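Local coordinates for trehalose synthase regulatory protein (Candida albicans, PDB 5HUS), which is probably a regulatory subunit of the trehalose synthase complex, with a C-terminal domain related to the trehalose-phosphatases of the HAD superfamily, at residues D146-S158 against T187-Q199. Sequence-based numbering, arbitrary orientation.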
loop_
_atom_site.group_PDB
_atom_site.type_symbol
_atom_site.label_atom_id
_atom_site.label_comp_id
_atom_site.label_asym_id
_atom_site.label_seq_id
_atom_site.Cartn_x
_atom_site.Cartn_y
_atom_site.Cartn_z
ATOM N N ASP A 146 11.784 -7.720 -5.177
ATOM C CA ASP A 146 12.353 -7.163 -6.404
ATOM C C ASP A 146 12.715 -5.686 -6.266
ATOM O O ASP A 146 13.644 -5.206 -6.925
ATOM C CB ASP A 146 11.397 -7.359 -7.582
ATOM C CG ASP A 146 11.163 -8.826 -7.901
ATOM O OD1 ASP A 146 12.056 -9.646 -7.607
ATOM O OD2 ASP A 146 10.085 -9.159 -8.432
ATOM N N ALA A 147 11.997 -4.970 -5.401
ATOM C CA ALA A 147 12.197 -3.528 -5.246
ATOM C C ALA A 147 12.117 -3.082 -3.789
ATOM O O ALA A 147 12.073 -1.886 -3.500
ATOM C CB ALA A 147 11.175 -2.761 -6.086
ATOM N N THR A 148 12.091 -4.044 -2.873
ATOM C CA THR A 148 12.087 -3.735 -1.452
ATOM C C THR A 148 12.946 -4.747 -0.723
ATOM O O THR A 148 13.143 -5.865 -1.201
ATOM C CB THR A 148 10.649 -3.726 -0.855
ATOM O OG1 THR A 148 9.937 -4.881 -1.295
ATOM C CG2 THR A 148 9.882 -2.508 -1.308
ATOM N N VAL A 149 13.493 -4.340 0.415
ATOM C CA VAL A 149 14.271 -5.243 1.251
ATOM C C VAL A 149 13.760 -5.106 2.676
ATOM O O VAL A 149 13.515 -3.991 3.150
ATOM C CB VAL A 149 15.787 -4.944 1.193
ATOM C CG1 VAL A 149 16.566 -5.955 2.032
ATOM C CG2 VAL A 149 16.292 -4.947 -0.257
ATOM N N ARG A 150 13.576 -6.234 3.351
ATOM C CA ARG A 150 13.100 -6.201 4.727
ATOM C C ARG A 150 14.048 -6.964 5.648
ATOM O O ARG A 150 14.387 -8.119 5.396
ATOM C CB ARG A 150 11.679 -6.763 4.823
ATOM C CG ARG A 150 10.985 -6.425 6.134
ATOM C CD ARG A 150 9.529 -6.887 6.153
ATOM N NE ARG A 150 8.664 -6.093 5.283
ATOM C CZ ARG A 150 7.775 -5.207 5.721
ATOM N NH1 ARG A 150 7.627 -4.995 7.022
ATOM N NH2 ARG A 150 7.026 -4.534 4.859
ATOM N N PHE A 151 14.478 -6.289 6.709
ATOM C CA PHE A 151 15.385 -6.859 7.696
ATOM C C PHE A 151 14.557 -7.281 8.906
ATOM O O PHE A 151 14.084 -6.437 9.659
ATOM C CB PHE A 151 16.458 -5.830 8.079
ATOM C CG PHE A 151 17.474 -6.325 9.077
ATOM C CD1 PHE A 151 17.769 -7.672 9.197
ATOM C CD2 PHE A 151 18.147 -5.425 9.891
ATOM C CE1 PHE A 151 18.707 -8.112 10.116
ATOM C CE2 PHE A 151 19.084 -5.861 10.811
ATOM C CZ PHE A 151 19.361 -7.206 10.923
ATOM N N HIS A 152 14.373 -8.587 9.083
ATOM C CA HIS A 152 13.536 -9.109 10.159
ATOM C C HIS A 152 14.347 -9.425 11.413
ATOM O O HIS A 152 15.367 -10.102 11.341
ATOM C CB HIS A 152 12.810 -10.379 9.717
ATOM C CG HIS A 152 11.850 -10.183 8.583
ATOM N ND1 HIS A 152 10.495 -10.038 8.780
ATOM C CD2 HIS A 152 12.043 -10.151 7.243
ATOM C CE1 HIS A 152 9.894 -9.909 7.610
ATOM N NE2 HIS A 152 10.810 -9.976 6.662
ATOM N N ALA A 153 13.877 -8.951 12.561
ATOM C CA ALA A 153 14.532 -9.253 13.828
ATOM C C ALA A 153 14.465 -10.749 14.119
ATOM O O ALA A 153 15.401 -11.323 14.671
ATOM C CB ALA A 153 13.897 -8.464 14.958
ATOM N N GLY A 154 13.354 -11.371 13.735
ATOM C CA GLY A 154 13.166 -12.793 13.950
ATOM C C GLY A 154 13.354 -13.154 15.410
ATOM O O GLY A 154 12.826 -12.481 16.295
ATOM N N LYS A 155 14.141 -14.195 15.655
ATOM C CA LYS A 155 14.334 -14.714 17.005
ATOM C C LYS A 155 15.241 -13.822 17.850
ATOM O O LYS A 155 15.246 -13.926 19.076
ATOM C CB LYS A 155 14.904 -16.134 16.949
ATOM C CG LYS A 155 14.785 -16.903 18.263
ATOM C CD LYS A 155 15.502 -18.243 18.192
ATOM C CE LYS A 155 15.637 -18.868 19.576
ATOM N NZ LYS A 155 16.680 -19.930 19.605
ATOM N N SER A 156 16.003 -12.943 17.203
ATOM C CA SER A 156 16.894 -12.046 17.937
ATOM C C SER A 156 16.093 -11.136 18.859
ATOM O O SER A 156 16.598 -10.670 19.881
ATOM C CB SER A 156 17.745 -11.207 16.979
ATOM O OG SER A 156 17.005 -10.122 16.444
ATOM N N PHE A 157 14.836 -10.901 18.492
ATOM C CA PHE A 157 13.951 -10.011 19.239
ATOM C C PHE A 157 13.579 -10.602 20.592
ATOM O O PHE A 157 13.378 -9.870 21.562
ATOM C CB PHE A 157 12.686 -9.723 18.431
ATOM C CG PHE A 157 11.902 -8.542 18.925
ATOM C CD1 PHE A 157 12.336 -7.252 18.665
ATOM C CD2 PHE A 157 10.721 -8.718 19.629
ATOM C CE1 PHE A 157 11.612 -6.157 19.110
ATOM C CE2 PHE A 157 9.992 -7.628 20.075
ATOM C CZ PHE A 157 10.438 -6.347 19.815
ATOM N N SER A 158 13.474 -11.925 20.652
ATOM C CA SER A 158 13.141 -12.597 21.902
ATOM C C SER A 158 14.409 -12.909 22.697
ATOM O O SER A 158 14.407 -12.865 23.927
ATOM C CB SER A 158 12.337 -13.875 21.628
ATOM O OG SER A 158 12.989 -14.707 20.685
ATOM N N THR A 187 12.796 2.232 7.310
ATOM C CA THR A 187 11.859 2.593 8.370
ATOM C C THR A 187 11.638 1.395 9.288
ATOM O O THR A 187 11.702 0.253 8.843
ATOM C CB THR A 187 10.508 3.061 7.792
ATOM O OG1 THR A 187 10.743 4.009 6.741
ATOM C CG2 THR A 187 9.658 3.718 8.869
ATOM N N LEU A 188 11.404 1.657 10.571
ATOM C CA LEU A 188 11.072 0.591 11.506
ATOM C C LEU A 188 9.576 0.338 11.483
ATOM O O LEU A 188 8.780 1.231 11.775
ATOM C CB LEU A 188 11.522 0.933 12.928
ATOM C CG LEU A 188 11.254 -0.180 13.947
ATOM C CD1 LEU A 188 12.258 -1.314 13.775
ATOM C CD2 LEU A 188 11.270 0.354 15.376
ATOM N N VAL A 189 9.199 -0.879 11.114
ATOM C CA VAL A 189 7.801 -1.274 11.080
ATOM C C VAL A 189 7.650 -2.563 11.863
ATOM O O VAL A 189 8.154 -3.606 11.445
ATOM C CB VAL A 189 7.289 -1.474 9.647
ATOM C CG1 VAL A 189 5.852 -1.960 9.666
ATOM C CG2 VAL A 189 7.412 -0.183 8.848
ATOM N N ARG A 190 6.971 -2.473 13.004
ATOM C CA ARG A 190 6.839 -3.593 13.932
ATOM C C ARG A 190 8.213 -4.033 14.424
ATOM O O ARG A 190 8.916 -3.277 15.094
ATOM C CB ARG A 190 6.106 -4.767 13.276
ATOM C CG ARG A 190 4.731 -4.418 12.724
ATOM C CD ARG A 190 3.641 -5.054 13.564
ATOM N NE ARG A 190 3.932 -6.461 13.829
ATOM C CZ ARG A 190 3.218 -7.236 14.640
ATOM N NH1 ARG A 190 2.162 -6.743 15.273
ATOM N NH2 ARG A 190 3.563 -8.504 14.819
ATOM N N ASN A 191 8.593 -5.257 14.081
ATOM C CA ASN A 191 9.890 -5.784 14.471
ATOM C C ASN A 191 10.757 -6.033 13.250
ATOM O O ASN A 191 11.441 -7.051 13.151
ATOM C CB ASN A 191 9.721 -7.070 15.278
ATOM C CG ASN A 191 8.784 -6.896 16.455
ATOM O OD1 ASN A 191 8.833 -5.884 17.156
ATOM N ND2 ASN A 191 7.916 -7.877 16.672
ATOM N N SER A 192 10.719 -5.090 12.315
ATOM C CA SER A 192 11.518 -5.200 11.107
ATOM C C SER A 192 11.881 -3.830 10.552
ATOM O O SER A 192 11.247 -2.826 10.864
ATOM C CB SER A 192 10.778 -6.009 10.041
ATOM O OG SER A 192 9.678 -5.281 9.524
ATOM N N VAL A 193 12.922 -3.806 9.735
ATOM C CA VAL A 193 13.285 -2.613 8.988
ATOM C C VAL A 193 12.900 -2.817 7.530
ATOM O O VAL A 193 13.335 -3.787 6.914
ATOM C CB VAL A 193 14.791 -2.315 9.089
ATOM C CG1 VAL A 193 15.160 -1.096 8.241
ATOM C CG2 VAL A 193 15.199 -2.109 10.541
ATOM N N ILE A 194 12.077 -1.928 6.981
ATOM C CA ILE A 194 11.760 -2.016 5.560
ATOM C C ILE A 194 12.449 -0.901 4.782
ATOM O O ILE A 194 12.426 0.265 5.183
ATOM C CB ILE A 194 10.239 -1.973 5.289
ATOM C CG1 ILE A 194 9.976 -2.064 3.783
ATOM C CG2 ILE A 194 9.599 -0.727 5.887
ATOM C CD1 ILE A 194 8.531 -1.907 3.406
ATOM N N VAL A 195 13.085 -1.288 3.681
ATOM C CA VAL A 195 13.781 -0.347 2.808
ATOM C C VAL A 195 12.970 -0.183 1.522
ATOM O O VAL A 195 12.702 -1.174 0.825
ATOM C CB VAL A 195 15.224 -0.832 2.488
ATOM C CG1 VAL A 195 15.995 0.239 1.704
ATOM C CG2 VAL A 195 15.954 -1.199 3.768
ATOM N N GLN A 196 12.539 1.045 1.231
ATOM C CA GLN A 196 11.766 1.287 0.016
ATOM C C GLN A 196 11.988 2.680 -0.558
ATOM O O GLN A 196 12.523 3.577 0.113
ATOM C CB GLN A 196 10.256 1.070 0.268
ATOM C CG GLN A 196 9.634 2.127 1.122
ATOM C CD GLN A 196 8.113 2.021 1.176
ATOM O OE1 GLN A 196 7.411 3.011 1.372
ATOM N NE2 GLN A 196 7.606 0.819 1.015
ATOM N N LYS A 197 11.570 2.829 -1.811
ATOM C CA LYS A 197 11.570 4.114 -2.493
ATOM C C LYS A 197 10.617 5.091 -1.817
ATOM O O LYS A 197 9.486 4.740 -1.472
ATOM C CB LYS A 197 11.175 3.939 -3.961
ATOM C CG LYS A 197 12.315 4.087 -4.950
ATOM C CD LYS A 197 12.869 5.502 -4.935
ATOM C CE LYS A 197 12.959 6.097 -6.332
ATOM N NZ LYS A 197 14.058 7.096 -6.436
ATOM N N ASP A 198 11.072 6.327 -1.643
ATOM C CA ASP A 198 10.257 7.368 -1.015
ATOM C C ASP A 198 8.914 7.569 -1.707
ATOM O O ASP A 198 8.851 7.690 -2.932
ATOM C CB ASP A 198 11.008 8.706 -1.004
ATOM C CG ASP A 198 12.190 8.700 -0.068
ATOM O OD1 ASP A 198 12.403 7.681 0.629
ATOM O OD2 ASP A 198 12.900 9.723 -0.018
ATOM N N GLN A 199 7.850 7.608 -0.901
ATOM C CA GLN A 199 6.494 7.884 -1.363
ATOM C C GLN A 199 6.032 6.985 -2.514
ATOM O O GLN A 199 5.204 7.387 -3.323
ATOM C CB GLN A 199 6.367 9.362 -1.769
ATOM C CG GLN A 199 6.448 10.324 -0.586
ATOM C CD GLN A 199 6.243 11.783 -0.976
ATOM O OE1 GLN A 199 6.576 12.199 -2.085
ATOM N NE2 GLN A 199 5.692 12.564 -0.056
HETATM O O HOH W 1 10.902 0.600 -3.603
#
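Arg150 reaches over Ile194 and Ser192, and Asn191 meets Ala153 and Phe157; these two residues bury the most surface where strand 149-152 pairs antiparallel with strand 192-197. Arg150 sits in a non-hydrogen-bonded pair with Ile194. With CG anti to the backbone N its chain extends across the strand, and a bend at chi3 (-71°) turns the guanidinium onto its neighbours: Ile194 CB lies over the centre of one face, while Ile194 CD1 approaches NH2 at 3.4 Å. From NH1 a bent hydrogen bond, 144° at the hydrogen, reaches Ser192 OG at 3.2 Å, the hydroxyl standing somewhat out of the guanidinium plane. Ser192 OG in turn donates to Val189 O over 3.0 Å, which ties the guanidinium to the turn between strands 187-189 and 192-197 and fixes the direction of the hydroxyl.

Past His152, Asn191 O accepts from Ala153 N at 3.1 Å, extending the pairing beyond the strand. The Asn191 side chain lies against one face of the Phe157 ring, the amide plane inclined 31° to it.

Flanking Arg150 along the strand, Val149 and Phe151 form hydrogen-bonded pairs with Val195 and Val193, two backbone bonds each; Phe151 N to Val193 O measures 2.8 Å. On that face CB of Phe151 packs 4.0 Å from CB of Val193, under helices 116-136 and 161-179. Before strand 149-152 begins, a water accepts from Lys197 N and donates to Ala147 O, continuing the link between the backbones.

The pairing thus joins the two central strands of a four-stranded antiparallel sheet with two helices on one face, consistent with the cap of a HAD phosphatase. Chemically its faces differ: apolar packing of Val149, Phe151, Val193 and Val195 lies toward the helices, whereas on the other the Ser192 bond and Ile194 packing restrict how the guanidinium can turn, its charge probably stabilised in part by a cation-pi contact with Tyr76.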